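PDB 3LD1: replicase polyprotein 1a from Avian infectious bronchitis virus, which is the precursor of the viral nonstructural proteins and is represented here by a fragment of nsp2, a protein whose own function is not firmly established. Local coordinates for residues Lys28-Phe34 against Phe205-Lys210; Val151-Thr155 against Ile177-Phe181; Lys308-Val313 against Ala346-Cys352. The protein carries 3 engineered substitutions. One frame throughout, in Å; residues are numbered along the deposited sequence.

Overall arrangement
From the N terminus, the chain reaches residues 28-34, which open helix 30-46 and are met again by residues 205-210, at the end of helix 194-207; interaction 1 closes a long, mostly helical loop. Nested inside that loop, interaction 2 pairs helix 140-162 with helix 174-185 across a short connection. The two contacts touch: CE1 of F205 lies 3.6 Å from CE1 of F181, so they tie the central helices into one packed body. Interaction 3 follows in series, closing a 32-residue loop, mostly strand and without helix, between residues 308-313 and 346-352 in the C-terminal sheet, its centre about 39 Å from that of interaction 1 and about 37 Å from that of interaction 2.

Interaction 1 of 3, residues Lys28-Phe34 against Phe205-Lys210; sequences KDYADAF and FAKCAK
A31 and A209 meet methyl to methyl at the centre, CB to CB 3.8 Å, and A206 brings its backbone within 4.2 Å of A31 (CA to CA). Alanine's lone methyl suits these places, where the backbones approach closely and CB of A209 also lies 3.4 Å from A31 N. Two aromatic rings of residues 28-34 are each covered on one face by residues 205-210. The ring of F34 carries the A206 methyl over one face, CB 4.2 Å from the centroid, a CH-pi contact. CB of F205 lies over one face of the Y30 ring, 4.2 Å from its centroid, while the phenyl group of F205 runs on to M147, L150 and V154 of helix 140-162. The hydroxyl of Y30 bonds to the carbonyl of Q135, so a buried polar group is satisfied.

Outward lies D29, the N-cap of helix 30-46. Its CG sits between the backbone N and the carbonyl carbon (chi1 46°), which lets OD1 accept from D32 N at 2.9 Å. OD2 offers K210 NZ its syn lone pair, the one on the side of OD1, at 2.9 Å, a salt bridge. D32 accepts from K28 N through the anti lone pair of OD2 (2.8 Å). One carboxylate both caps a helix and binds a lysine; the ammonium group and the helix N terminus would tend to stabilise its negative charge.

Interaction 2 of 3, residues Val151-Thr155 against Ile177-Phe181; sequences VGEVT and IVRIF
The carbonyl oxygen of V151 is gripped twice by T155: the amide N of T155 donates the normal helical bond at 2.7 Å, and its hydroxyl OG1 adds a second at 2.8 Å. The hydroxyl comes in 60° above the carbonyl plane rather than on a lone pair. It can reach back one turn because OG1 lies beside its own backbone N, anti to the carbonyl carbon (chi1 -61°). A threonine is useful here: OG1 itself faces I177, 3.2 Å from its CG2, and, bonded back to V151 O, it can sit against that methyl without needing a polar partner across the interface.

The neighbouring helix 174-185 runs roughly antiparallel, at 141° between the short segments, with their axes 11.2 Å apart. The wide spacing is bridged by F181. V151 lays CG1 over one face of the ring, 4.0 Å from the centroid, a CH-pi contact displaced toward the rim, while CG2 reaches CD1 of F181 at 3.8 Å; a beta-branched residue thus sets two methyls against one phenyl group. V154 adds its CG1 at 4.1 Å from CZ of F181. I177 completes the interface, its CG2 lying 4.2 Å from V151 CG1.

I234 of helix 232-243 backs I177, and L231 packs on F181. With no hydrogen bond between the two segments, the contact probably owes its stability to buried apolar surface, the one hydroxyl being satisfied locally.

Interaction 3 of 3, residues Lys308-Val313 against Ala346-Cys352; sequences KAEIPV and ALHDVHC
K308 and H351 form an antiparallel, non-hydrogen-bonded bridge in the C-terminal mixed sheet, where strand 302-308 meets strand 345-355; beyond K308 the chain leaves the strand and loops over V350. The tight part is built on V350. Its CG1 stands anti to the backbone N (chi1 -176°) and packs 4.0 Å from CB of A309, whereas CG2 meets CG2 of V313 at 3.7 Å. A branched valine can thus hold both ends of the loop at once. V313 spreads further, its CG1 lying 3.9 Å from CB of A346, a small residue that admits it. F330 of strand 325-332 and Y337 of strand 335-342 pack on V350, and Y328 touches V313, so V350 and V313 pack among aromatic side chains of the sheet.

The other edge is looser and wetter. The carbonyl oxygen of V350 accepts from A309 N at 3.1 Å and also from a water, which accepts from E310 N at 3.0 Å; the water adds a second, indirect link beside the direct bond, serving the next amide of the loop. E310 is exposed, with a weak, long ion pair to R262. K308, also exposed, runs its extended chain alongside H351 and sets CG over one face of the imidazole, 4.1 Å from the centroid, a CH-pi contact suited to the methylenes of a lysine.

D349, just before V350, centres an inverse gamma turn, and its O accepts from H351 ND1 at 2.7 Å, with that oxygen just 7° out of the plane of the H351 ring.

Interaction 1 of 3, residues Lys28-Phe34 against Phe205-Lys210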
ATOM      1  N   LYS A  28       5.868  15.300   5.503  1.00 55.75           N
ATOM      2  CA  LYS A  28       6.119  15.086   4.091  1.00 55.83           C
ATOM      3  C   LYS A  28       4.842  14.472   3.447  1.00 56.19           C
ATOM      4  O   LYS A  28       4.383  14.970   2.383  1.00 55.98           O
ATOM      5  CB  LYS A  28       7.426  14.228   3.934  1.00 57.98           C
ATOM      6  CG  LYS A  28       7.730  13.393   2.557  1.00 58.74           C
ATOM      7  CD  LYS A  28       7.440  14.195   1.182  1.00 63.98           C
ATOM      8  CE  LYS A  28       8.619  14.145   0.172  1.00 64.07           C
ATOM      9  NZ  LYS A  28       9.219  12.761   0.022  1.00 69.18           N
ATOM     10  N   ASP A  29       4.285  13.424   4.097  1.00 54.25           N
ATOM     11  CA  ASP A  29       3.052  12.703   3.642  1.00 53.77           C
ATOM     12  C   ASP A  29       2.570  11.916   4.848  1.00 51.30           C
ATOM     13  O   ASP A  29       3.054  12.168   5.960  1.00 51.52           O
ATOM     14  CB  ASP A  29       3.365  11.707   2.509  1.00 53.61           C
ATOM     15  CG  ASP A  29       4.594  10.892   2.823  1.00 55.47           C
ATOM     16  OD1 ASP A  29       4.647  10.331   3.970  1.00 52.99           O
ATOM     17  OD2 ASP A  29       5.544  10.894   1.975  1.00 57.81           O
ATOM     18  N   TYR A  30       1.695  10.928   4.628  1.00 48.35           N
ATOM     19  CA  TYR A  30       1.120  10.152   5.723  1.00 45.98           C
ATOM     20  C   TYR A  30       2.154   9.260   6.385  1.00 46.43           C
ATOM     21  O   TYR A  30       2.128   9.038   7.606  1.00 45.44           O
ATOM     22  CB  TYR A  30      -0.063   9.311   5.251  1.00 45.79           C
ATOM     23  CG  TYR A  30      -0.823   8.715   6.402  1.00 42.96           C
ATOM     24  CD1 TYR A  30      -0.480   7.476   6.925  1.00 43.50           C
ATOM     25  CD2 TYR A  30      -1.837   9.430   7.042  1.00 46.24           C
ATOM     26  CE1 TYR A  30      -1.164   6.921   8.035  1.00 41.19           C
ATOM     27  CE2 TYR A  30      -2.517   8.890   8.174  1.00 45.54           C
ATOM     28  CZ  TYR A  30      -2.169   7.653   8.654  1.00 42.40           C
ATOM     29  OH  TYR A  30      -2.829   7.144   9.729  1.00 40.77           O
ATOM     30  N   ALA A  31       3.096   8.767   5.587  1.00 46.70           N
ATOM     31  CA  ALA A  31       4.185   8.015   6.165  1.00 47.30           C
ATOM     32  C   ALA A  31       4.959   8.844   7.180  1.00 47.03           C
ATOM     33  O   ALA A  31       5.183   8.384   8.315  1.00 48.15           O
ATOM     34  CB  ALA A  31       5.066   7.407   5.113  1.00 47.01           C
ATOM     35  N   ASP A  32       5.334  10.059   6.807  1.00 47.15           N
ATOM     36  CA  ASP A  32       6.119  10.929   7.707  1.00 46.57           C
ATOM     37  C   ASP A  32       5.252  11.251   8.949  1.00 46.24           C
ATOM     38  O   ASP A  32       5.616  11.033  10.109  1.00 45.27           O
ATOM     39  CB  ASP A  32       6.561  12.203   6.935  1.00 46.24           C
ATOM     40  CG  ASP A  32       7.671  13.087   7.684  1.00 48.41           C
ATOM     41  OD1 ASP A  32       8.559  12.599   8.463  1.00 48.62           O
ATOM     42  OD2 ASP A  32       7.671  14.329   7.446  1.00 50.14           O
ATOM     43  N   ALA A  33       4.032  11.680   8.692  1.00 46.31           N
ATOM     44  CA  ALA A  33       3.174  12.059   9.782  1.00 44.92           C
ATOM     45  C   ALA A  33       3.099  10.900  10.723  1.00 45.11           C
ATOM     46  O   ALA A  33       3.265  11.076  11.956  1.00 45.88           O
ATOM     47  CB  ALA A  33       1.809  12.427   9.267  1.00 44.71           C
ATOM     48  N   PHE A  34       2.869   9.703  10.183  1.00 43.48           N
ATOM     49  CA  PHE A  34       2.681   8.584  11.065  1.00 42.75           C
ATOM     50  C   PHE A  34       3.985   8.366  11.851  1.00 42.93           C
ATOM     51  O   PHE A  34       3.977   8.101  13.058  1.00 42.39           O
ATOM     52  CB  PHE A  34       2.342   7.339  10.214  1.00 44.17           C
ATOM     53  CG  PHE A  34       2.396   6.032  10.958  1.00 39.06           C
ATOM     54  CD1 PHE A  34       1.273   5.551  11.604  1.00 42.47           C
ATOM     55  CD2 PHE A  34       3.561   5.283  10.989  1.00 38.64           C
ATOM     56  CE1 PHE A  34       1.253   4.307  12.319  1.00 42.92           C
ATOM     57  CE2 PHE A  34       3.583   4.016  11.664  1.00 44.88           C
ATOM     58  CZ  PHE A  34       2.393   3.524  12.338  1.00 43.00           C
ATOM     59  N   PHE A 205      -1.997   2.646   5.872  1.00 42.92           N
ATOM     60  CA  PHE A 205      -1.984   3.868   4.995  1.00 42.31           C
ATOM     61  C   PHE A 205      -0.547   4.485   4.927  1.00 42.45           C
ATOM     62  O   PHE A 205      -0.202   5.104   3.948  1.00 42.46           O
ATOM     63  CB  PHE A 205      -3.023   4.945   5.405  1.00 42.57           C
ATOM     64  CG  PHE A 205      -4.485   4.654   4.957  1.00 40.68           C
ATOM     65  CD1 PHE A 205      -4.782   4.344   3.637  1.00 37.84           C
ATOM     66  CD2 PHE A 205      -5.509   4.744   5.861  1.00 39.12           C
ATOM     67  CE1 PHE A 205      -6.040   4.054   3.249  1.00 39.34           C
ATOM     68  CE2 PHE A 205      -6.803   4.496   5.492  1.00 43.26           C
ATOM     69  CZ  PHE A 205      -7.086   4.138   4.159  1.00 43.09           C
ATOM     70  N   ALA A 206       0.249   4.286   5.976  1.00 41.99           N
ATOM     71  CA  ALA A 206       1.645   4.640   5.993  1.00 43.71           C
ATOM     72  C   ALA A 206       2.335   3.762   4.970  1.00 44.87           C
ATOM     73  O   ALA A 206       3.151   4.237   4.184  1.00 44.11           O
ATOM     74  CB  ALA A 206       2.272   4.395   7.416  1.00 42.28           C
ATOM     75  N   LYS A 207       1.970   2.475   4.927  1.00 47.06           N
ATOM     76  CA  LYS A 207       2.804   1.580   4.135  1.00 48.80           C
ATOM     77  C   LYS A 207       2.683   1.957   2.709  1.00 49.59           C
ATOM     78  O   LYS A 207       3.599   1.739   1.929  1.00 50.68           O
ATOM     79  CB  LYS A 207       2.554   0.093   4.353  1.00 48.52           C
ATOM     80  CG  LYS A 207       3.619  -0.796   3.669  1.00 48.47           C
ATOM     81  CD  LYS A 207       3.546  -2.293   4.029  1.00 49.33           C
ATOM     82  CE  LYS A 207       4.502  -3.179   3.181  1.00 47.89           C
ATOM     83  NZ  LYS A 207       4.112  -4.638   3.321  1.00 51.09           N
ATOM     84  N   CYS A 208       1.591   2.606   2.369  1.00 50.87           N
ATOM     85  CA  CYS A 208       1.455   2.893   1.014  1.00 52.52           C
ATOM     86  C   CYS A 208       1.256   4.341   0.709  1.00 54.32           C
ATOM     87  O   CYS A 208       0.900   4.705  -0.414  1.00 53.11           O
ATOM     88  CB  CYS A 208       0.436   1.980   0.412  1.00 52.50           C
ATOM     89  SG  CYS A 208      -1.181   2.237   0.928  1.00 57.57           S
ATOM     90  N   ALA A 209       1.553   5.183   1.700  1.00 56.26           N
ATOM     91  CA  ALA A 209       1.551   6.606   1.461  1.00 58.78           C
ATOM     92  C   ALA A 209       2.372   6.909   0.210  1.00 61.12           C
ATOM     93  O   ALA A 209       1.917   7.693  -0.654  1.00 61.71           O
ATOM     94  CB  ALA A 209       2.160   7.332   2.640  1.00 58.75           C
ATOM     95  N   LYS A 210       3.560   6.274   0.119  1.00 62.23           N
ATOM     96  CA  LYS A 210       4.657   6.748  -0.740  1.00 63.71           C
ATOM     97  C   LYS A 210       4.444   6.370  -2.221  1.00 64.16           C
ATOM     98  O   LYS A 210       4.477   7.219  -3.087  1.00 64.88           O
ATOM     99  CB  LYS A 210       6.014   6.192  -0.241  1.00 65.16           C
ATOM    100  CG  LYS A 210       7.126   7.240  -0.049  1.00 65.81           C
ATOM    101  CD  LYS A 210       7.272   7.632   1.436  1.00 68.64           C
ATOM    102  CE  LYS A 210       8.266   8.821   1.649  1.00 70.40           C
ATOM    103  NZ  LYS A 210       8.001   9.683   2.900  1.00 68.10           N
TER

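Interaction 2 of 3, residues Val151-Thr155 against Ile177-Phe181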
ATOM      1  N   VAL A 151      -8.992   6.659   1.011  1.00 49.73           N
ATOM      2  CA  VAL A 151      -9.513   5.585   0.182  1.00 51.35           C
ATOM      3  C   VAL A 151      -9.484   6.072  -1.256  1.00 52.00           C
ATOM      4  O   VAL A 151      -8.784   5.530  -2.093  1.00 53.15           O
ATOM      5  CB  VAL A 151     -10.906   5.235   0.637  1.00 52.04           C
ATOM      6  CG1 VAL A 151     -11.471   4.131  -0.233  1.00 52.06           C
ATOM      7  CG2 VAL A 151     -10.885   4.799   2.146  1.00 51.11           C
ATOM      8  N   GLY A 152     -10.166   7.168  -1.505  1.00 52.90           N
ATOM      9  CA  GLY A 152     -10.080   7.879  -2.770  1.00 53.62           C
ATOM     10  C   GLY A 152      -8.655   8.029  -3.281  1.00 54.60           C
ATOM     11  O   GLY A 152      -8.408   7.722  -4.443  1.00 54.86           O
ATOM     12  N   GLU A 153      -7.707   8.502  -2.468  1.00 54.80           N
ATOM     13  CA  GLU A 153      -6.338   8.709  -3.020  1.00 56.35           C
ATOM     14  C   GLU A 153      -5.747   7.351  -3.411  1.00 56.16           C
ATOM     15  O   GLU A 153      -5.253   7.193  -4.539  1.00 55.53           O
ATOM     16  CB  GLU A 153      -5.364   9.510  -2.102  1.00 56.22           C
ATOM     17  CG  GLU A 153      -5.682  11.043  -1.988  1.00 56.14           C
ATOM     18  CD  GLU A 153      -5.458  11.602  -0.541  1.00 59.43           C
ATOM     19  OE1 GLU A 153      -4.310  11.543  -0.013  1.00 61.43           O
ATOM     20  OE2 GLU A 153      -6.433  12.125   0.079  1.00 62.41           O
ATOM     21  N   VAL A 154      -5.882   6.363  -2.511  1.00 55.31           N
ATOM     22  CA  VAL A 154      -5.265   5.063  -2.705  1.00 53.81           C
ATOM     23  C   VAL A 154      -5.922   4.333  -3.879  1.00 55.42           C
ATOM     24  O   VAL A 154      -5.216   3.812  -4.769  1.00 54.89           O
ATOM     25  CB  VAL A 154      -5.300   4.243  -1.430  1.00 52.96           C
ATOM     26  CG1 VAL A 154      -4.890   2.819  -1.679  1.00 48.33           C
ATOM     27  CG2 VAL A 154      -4.429   4.893  -0.423  1.00 51.86           C
ATOM     28  N   THR A 155      -7.263   4.298  -3.896  1.00 56.21           N
ATOM     29  CA  THR A 155      -7.975   3.704  -5.024  1.00 56.10           C
ATOM     30  C   THR A 155      -7.368   4.211  -6.331  1.00 56.81           C
ATOM     31  O   THR A 155      -6.837   3.431  -7.112  1.00 56.01           O
ATOM     32  CB  THR A 155      -9.407   4.042  -4.969  1.00 55.98           C
ATOM     33  OG1 THR A 155      -9.906   3.505  -3.749  1.00 55.92           O
ATOM     34  CG2 THR A 155     -10.180   3.431  -6.189  1.00 54.72           C
ATOM     35  N   ILE A 177     -11.309  -2.841  -2.716  1.00 80.55           N
ATOM     36  CA  ILE A 177     -11.248  -1.537  -2.121  1.00 77.56           C
ATOM     37  C   ILE A 177     -12.558  -1.329  -1.398  1.00 74.66           C
ATOM     38  O   ILE A 177     -12.580  -1.381  -0.169  1.00 75.80           O
ATOM     39  CB  ILE A 177     -11.005  -0.407  -3.221  1.00 78.61           C
ATOM     40  CG1 ILE A 177      -9.527  -0.121  -3.397  1.00 78.66           C
ATOM     41  CG2 ILE A 177     -11.789   0.985  -2.958  1.00 78.65           C
ATOM     42  CD1 ILE A 177      -8.847  -1.019  -4.379  1.00 80.56           C
ATOM     43  N   VAL A 178     -13.647  -1.171  -2.148  1.00 70.08           N
ATOM     44  CA  VAL A 178     -14.800  -0.523  -1.587  1.00 67.09           C
ATOM     45  C   VAL A 178     -15.185  -1.199  -0.303  1.00 64.99           C
ATOM     46  O   VAL A 178     -15.085  -0.597   0.750  1.00 64.63           O
ATOM     47  CB  VAL A 178     -15.931  -0.368  -2.587  1.00 66.54           C
ATOM     48  CG1 VAL A 178     -17.113   0.226  -1.918  1.00 66.02           C
ATOM     49  CG2 VAL A 178     -15.484   0.576  -3.651  1.00 66.28           C
ATOM     50  N   ARG A 179     -15.550  -2.466  -0.387  1.00 63.58           N
ATOM     51  CA  ARG A 179     -15.950  -3.209   0.786  1.00 62.91           C
ATOM     52  C   ARG A 179     -14.827  -3.410   1.795  1.00 61.07           C
ATOM     53  O   ARG A 179     -15.104  -3.491   3.000  1.00 61.40           O
ATOM     54  CB  ARG A 179     -16.491  -4.570   0.415  1.00 62.86           C
ATOM     55  CG  ARG A 179     -15.403  -5.491  -0.119  1.00 66.98           C
ATOM     56  CD  ARG A 179     -15.480  -6.832   0.576  1.00 71.89           C
ATOM     57  NE  ARG A 179     -15.523  -7.967  -0.356  1.00 76.77           N
ATOM     58  CZ  ARG A 179     -16.559  -8.275  -1.166  1.00 80.13           C
ATOM     59  NH1 ARG A 179     -17.654  -7.507  -1.226  1.00 80.67           N
ATOM     60  NH2 ARG A 179     -16.502  -9.362  -1.941  1.00 80.38           N
ATOM     61  N   ILE A 180     -13.586  -3.546   1.322  1.00 58.07           N
ATOM     62  CA  ILE A 180     -12.539  -3.930   2.235  1.00 55.99           C
ATOM     63  C   ILE A 180     -12.286  -2.722   3.138  1.00 56.57           C
ATOM     64  O   ILE A 180     -12.168  -2.862   4.361  1.00 55.96           O
ATOM     65  CB  ILE A 180     -11.278  -4.366   1.520  1.00 55.06           C
ATOM     66  CG1 ILE A 180     -11.524  -5.631   0.698  1.00 54.40           C
ATOM     67  CG2 ILE A 180     -10.153  -4.555   2.501  1.00 50.69           C
ATOM     68  CD1 ILE A 180     -11.742  -6.960   1.488  1.00 55.23           C
ATOM     69  N   PHE A 181     -12.256  -1.548   2.521  1.00 56.59           N
ATOM     70  CA  PHE A 181     -12.080  -0.312   3.250  1.00 59.03           C
ATOM     71  C   PHE A 181     -13.267  -0.011   4.159  1.00 59.13           C
ATOM     72  O   PHE A 181     -13.098   0.309   5.312  1.00 58.74           O
ATOM     73  CB  PHE A 181     -11.931   0.828   2.285  1.00 59.78           C
ATOM     74  CG  PHE A 181     -10.558   0.926   1.654  1.00 62.71           C
ATOM     75  CD1 PHE A 181      -9.442   1.332   2.415  1.00 64.62           C
ATOM     76  CD2 PHE A 181     -10.372   0.637   0.298  1.00 62.46           C
ATOM     77  CE1 PHE A 181      -8.126   1.447   1.819  1.00 61.67           C
ATOM     78  CE2 PHE A 181      -9.077   0.746  -0.303  1.00 63.40           C
ATOM     79  CZ  PHE A 181      -7.959   1.149   0.470  1.00 60.77           C
TER

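Interaction 3 of 3, residues Lys308-Val313 against Ala346-Cys352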
ATOM      1  N   LYS A 308       7.797 -28.830 -17.223  1.00 60.50           N
ATOM      2  CA  LYS A 308       8.583 -27.700 -16.708  1.00 61.51           C
ATOM      3  C   LYS A 308       9.948 -28.153 -16.199  1.00 62.55           C
ATOM      4  O   LYS A 308      10.106 -29.310 -15.793  1.00 63.14           O
ATOM      5  CB  LYS A 308       7.795 -27.000 -15.587  1.00 61.23           C
ATOM      6  CG  LYS A 308       6.527 -26.325 -16.105  1.00 61.43           C
ATOM      7  CD  LYS A 308       5.371 -26.208 -15.107  1.00 60.86           C
ATOM      8  CE  LYS A 308       4.112 -25.876 -15.944  1.00 61.13           C
ATOM      9  NZ  LYS A 308       2.896 -25.440 -15.190  1.00 59.65           N
ATOM     10  N   ALA A 309      10.931 -27.257 -16.183  1.00 64.02           N
ATOM     11  CA  ALA A 309      12.305 -27.648 -15.805  1.00 65.53           C
ATOM     12  C   ALA A 309      12.844 -27.019 -14.543  1.00 66.53           C
ATOM     13  O   ALA A 309      13.623 -27.653 -13.772  1.00 67.30           O
ATOM     14  CB  ALA A 309      13.320 -27.431 -16.960  1.00 65.52           C
ATOM     15  N   GLU A 310      12.474 -25.774 -14.305  1.00 67.03           N
ATOM     16  CA  GLU A 310      12.987 -25.174 -13.082  1.00 66.97           C
ATOM     17  C   GLU A 310      14.481 -25.128 -13.211  1.00 65.98           C
ATOM     18  O   GLU A 310      15.181 -25.798 -12.440  1.00 66.58           O
ATOM     19  CB  GLU A 310      12.665 -26.061 -11.853  1.00 66.97           C
ATOM     20  CG  GLU A 310      12.639 -25.281 -10.600  1.00 68.81           C
ATOM     21  CD  GLU A 310      11.725 -24.091 -10.775  1.00 73.08           C
ATOM     22  OE1 GLU A 310      12.148 -23.108 -11.453  1.00 76.50           O
ATOM     23  OE2 GLU A 310      10.565 -24.155 -10.287  1.00 72.80           O
ATOM     24  N   ILE A 311      14.974 -24.383 -14.199  1.00 64.07           N
ATOM     25  CA  ILE A 311      16.412 -24.188 -14.333  1.00 61.97           C
ATOM     26  C   ILE A 311      16.652 -22.812 -14.915  1.00 60.65           C
ATOM     27  O   ILE A 311      15.750 -22.228 -15.551  1.00 60.48           O
ATOM     28  CB  ILE A 311      17.147 -25.292 -15.211  1.00 61.85           C
ATOM     29  CG1 ILE A 311      16.692 -25.274 -16.654  1.00 60.84           C
ATOM     30  CG2 ILE A 311      17.023 -26.696 -14.637  1.00 61.92           C
ATOM     31  CD1 ILE A 311      17.648 -24.556 -17.455  1.00 62.27           C
ATOM     32  N   PRO A 312      17.863 -22.296 -14.690  1.00 59.07           N
ATOM     33  CA  PRO A 312      18.343 -21.063 -15.269  1.00 58.30           C
ATOM     34  C   PRO A 312      18.076 -20.927 -16.774  1.00 57.44           C
ATOM     35  O   PRO A 312      18.348 -21.844 -17.583  1.00 56.96           O
ATOM     36  CB  PRO A 312      19.847 -21.118 -14.983  1.00 58.31           C
ATOM     37  CG  PRO A 312      19.924 -21.805 -13.640  1.00 58.41           C
ATOM     38  CD  PRO A 312      18.852 -22.879 -13.758  1.00 59.57           C
ATOM     39  N   VAL A 313      17.507 -19.782 -17.120  1.00 55.09           N
ATOM     40  CA  VAL A 313      17.471 -19.395 -18.470  1.00 53.25           C
ATOM     41  C   VAL A 313      18.889 -19.026 -18.972  1.00 53.65           C
ATOM     42  O   VAL A 313      19.531 -18.173 -18.398  1.00 55.01           O
ATOM     43  CB  VAL A 313      16.506 -18.229 -18.643  1.00 53.00           C
ATOM     44  CG1 VAL A 313      16.609 -17.667 -20.077  1.00 49.10           C
ATOM     45  CG2 VAL A 313      15.070 -18.693 -18.308  1.00 50.49           C
ATOM     46  N   ALA A 346      13.474 -12.861 -21.571  1.00 38.06           N
ATOM     47  CA  ALA A 346      12.945 -14.203 -21.444  1.00 38.96           C
ATOM     48  C   ALA A 346      12.403 -14.325 -20.053  1.00 39.86           C
ATOM     49  O   ALA A 346      13.033 -13.873 -19.055  1.00 40.75           O
ATOM     50  CB  ALA A 346      14.010 -15.240 -21.677  1.00 36.68           C
ATOM     51  N   LEU A 347      11.226 -14.895 -19.961  1.00 39.75           N
ATOM     52  CA  LEU A 347      10.618 -15.091 -18.649  1.00 40.30           C
ATOM     53  C   LEU A 347      11.000 -16.441 -18.084  1.00 40.88           C
ATOM     54  O   LEU A 347      11.445 -17.300 -18.822  1.00 40.22           O
ATOM     55  CB  LEU A 347       9.146 -15.104 -18.857  1.00 40.73           C
ATOM     56  CG  LEU A 347       8.306 -13.845 -18.737  1.00 41.13           C
ATOM     57  CD1 LEU A 347       8.956 -12.450 -19.112  1.00 41.55           C
ATOM     58  CD2 LEU A 347       7.119 -14.117 -19.529  1.00 36.71           C
ATOM     59  N   HIS A 348      10.816 -16.674 -16.792  1.00 41.71           N
ATOM     60  CA  HIS A 348      11.349 -17.940 -16.302  1.00 42.94           C
ATOM     61  C   HIS A 348      10.359 -19.155 -16.341  1.00 44.18           C
ATOM     62  O   HIS A 348      10.555 -20.125 -15.590  1.00 45.23           O
ATOM     63  CB  HIS A 348      11.953 -17.777 -14.913  1.00 43.13           C
ATOM     64  CG  HIS A 348      12.957 -16.681 -14.811  1.00 42.76           C
ATOM     65  ND1 HIS A 348      13.124 -15.944 -13.662  1.00 45.61           N
ATOM     66  CD2 HIS A 348      13.865 -16.212 -15.691  1.00 41.70           C
ATOM     67  CE1 HIS A 348      14.097 -15.066 -13.834  1.00 42.77           C
ATOM     68  NE2 HIS A 348      14.542 -15.190 -15.070  1.00 43.79           N
ATOM     69  N   ASP A 349       9.328 -19.147 -17.196  1.00 42.87           N
ATOM     70  CA  ASP A 349       8.490 -20.326 -17.237  1.00 43.66           C
ATOM     71  C   ASP A 349       9.016 -21.461 -18.101  1.00 44.22           C
ATOM     72  O   ASP A 349       8.407 -21.827 -19.119  1.00 44.99           O
ATOM     73  CB  ASP A 349       7.078 -19.962 -17.572  1.00 43.63           C
ATOM     74  CG  ASP A 349       6.564 -18.907 -16.647  1.00 46.25           C
ATOM     75  OD1 ASP A 349       7.028 -17.776 -16.796  1.00 48.88           O
ATOM     76  OD2 ASP A 349       5.746 -19.198 -15.745  1.00 49.98           O
ATOM     77  N   VAL A 350      10.135 -22.040 -17.664  1.00 43.42           N
ATOM     78  CA  VAL A 350      10.894 -22.894 -18.523  1.00 43.41           C
ATOM     79  C   VAL A 350      10.190 -24.229 -18.782  1.00 44.09           C
ATOM     80  O   VAL A 350       9.825 -24.908 -17.850  1.00 43.61           O
ATOM     81  CB  VAL A 350      12.324 -23.109 -17.982  1.00 43.48           C
ATOM     82  CG1 VAL A 350      13.128 -23.957 -18.992  1.00 43.28           C
ATOM     83  CG2 VAL A 350      13.039 -21.797 -17.796  1.00 42.01           C
ATOM     84  N   HIS A 351       9.997 -24.582 -20.060  1.00 45.13           N
ATOM     85  CA  HIS A 351       9.520 -25.917 -20.438  1.00 45.63           C
ATOM     86  C   HIS A 351      10.586 -26.771 -21.179  1.00 46.75           C
ATOM     87  O   HIS A 351      11.430 -26.240 -21.898  1.00 46.93           O
ATOM     88  CB  HIS A 351       8.237 -25.790 -21.259  1.00 45.48           C
ATOM     89  CG  HIS A 351       7.054 -25.255 -20.484  1.00 45.66           C
ATOM     90  ND1 HIS A 351       7.047 -24.007 -19.901  1.00 46.93           N
ATOM     91  CD2 HIS A 351       5.832 -25.796 -20.215  1.00 45.48           C
ATOM     92  CE1 HIS A 351       5.881 -23.810 -19.292  1.00 46.56           C
ATOM     93  NE2 HIS A 351       5.135 -24.892 -19.440  1.00 41.24           N
ATOM     94  N   CYS A 352      10.540 -28.096 -21.029  1.00 47.92           N
ATOM     95  CA  CYS A 352      11.454 -28.958 -21.746  1.00 48.77           C
ATOM     96  C   CYS A 352      11.085 -29.060 -23.191  1.00 49.92           C
ATOM     97  O   CYS A 352       9.883 -29.018 -23.544  1.00 48.84           O
ATOM     98  CB  CYS A 352      11.398 -30.357 -21.200  1.00 48.91           C
ATOM     99  SG  CYS A 352      11.734 -30.454 -19.465  1.00 53.32           S
TER
HETATM  100  O   HOH W   1      10.196 -23.962 -15.090  1.00 53.80           O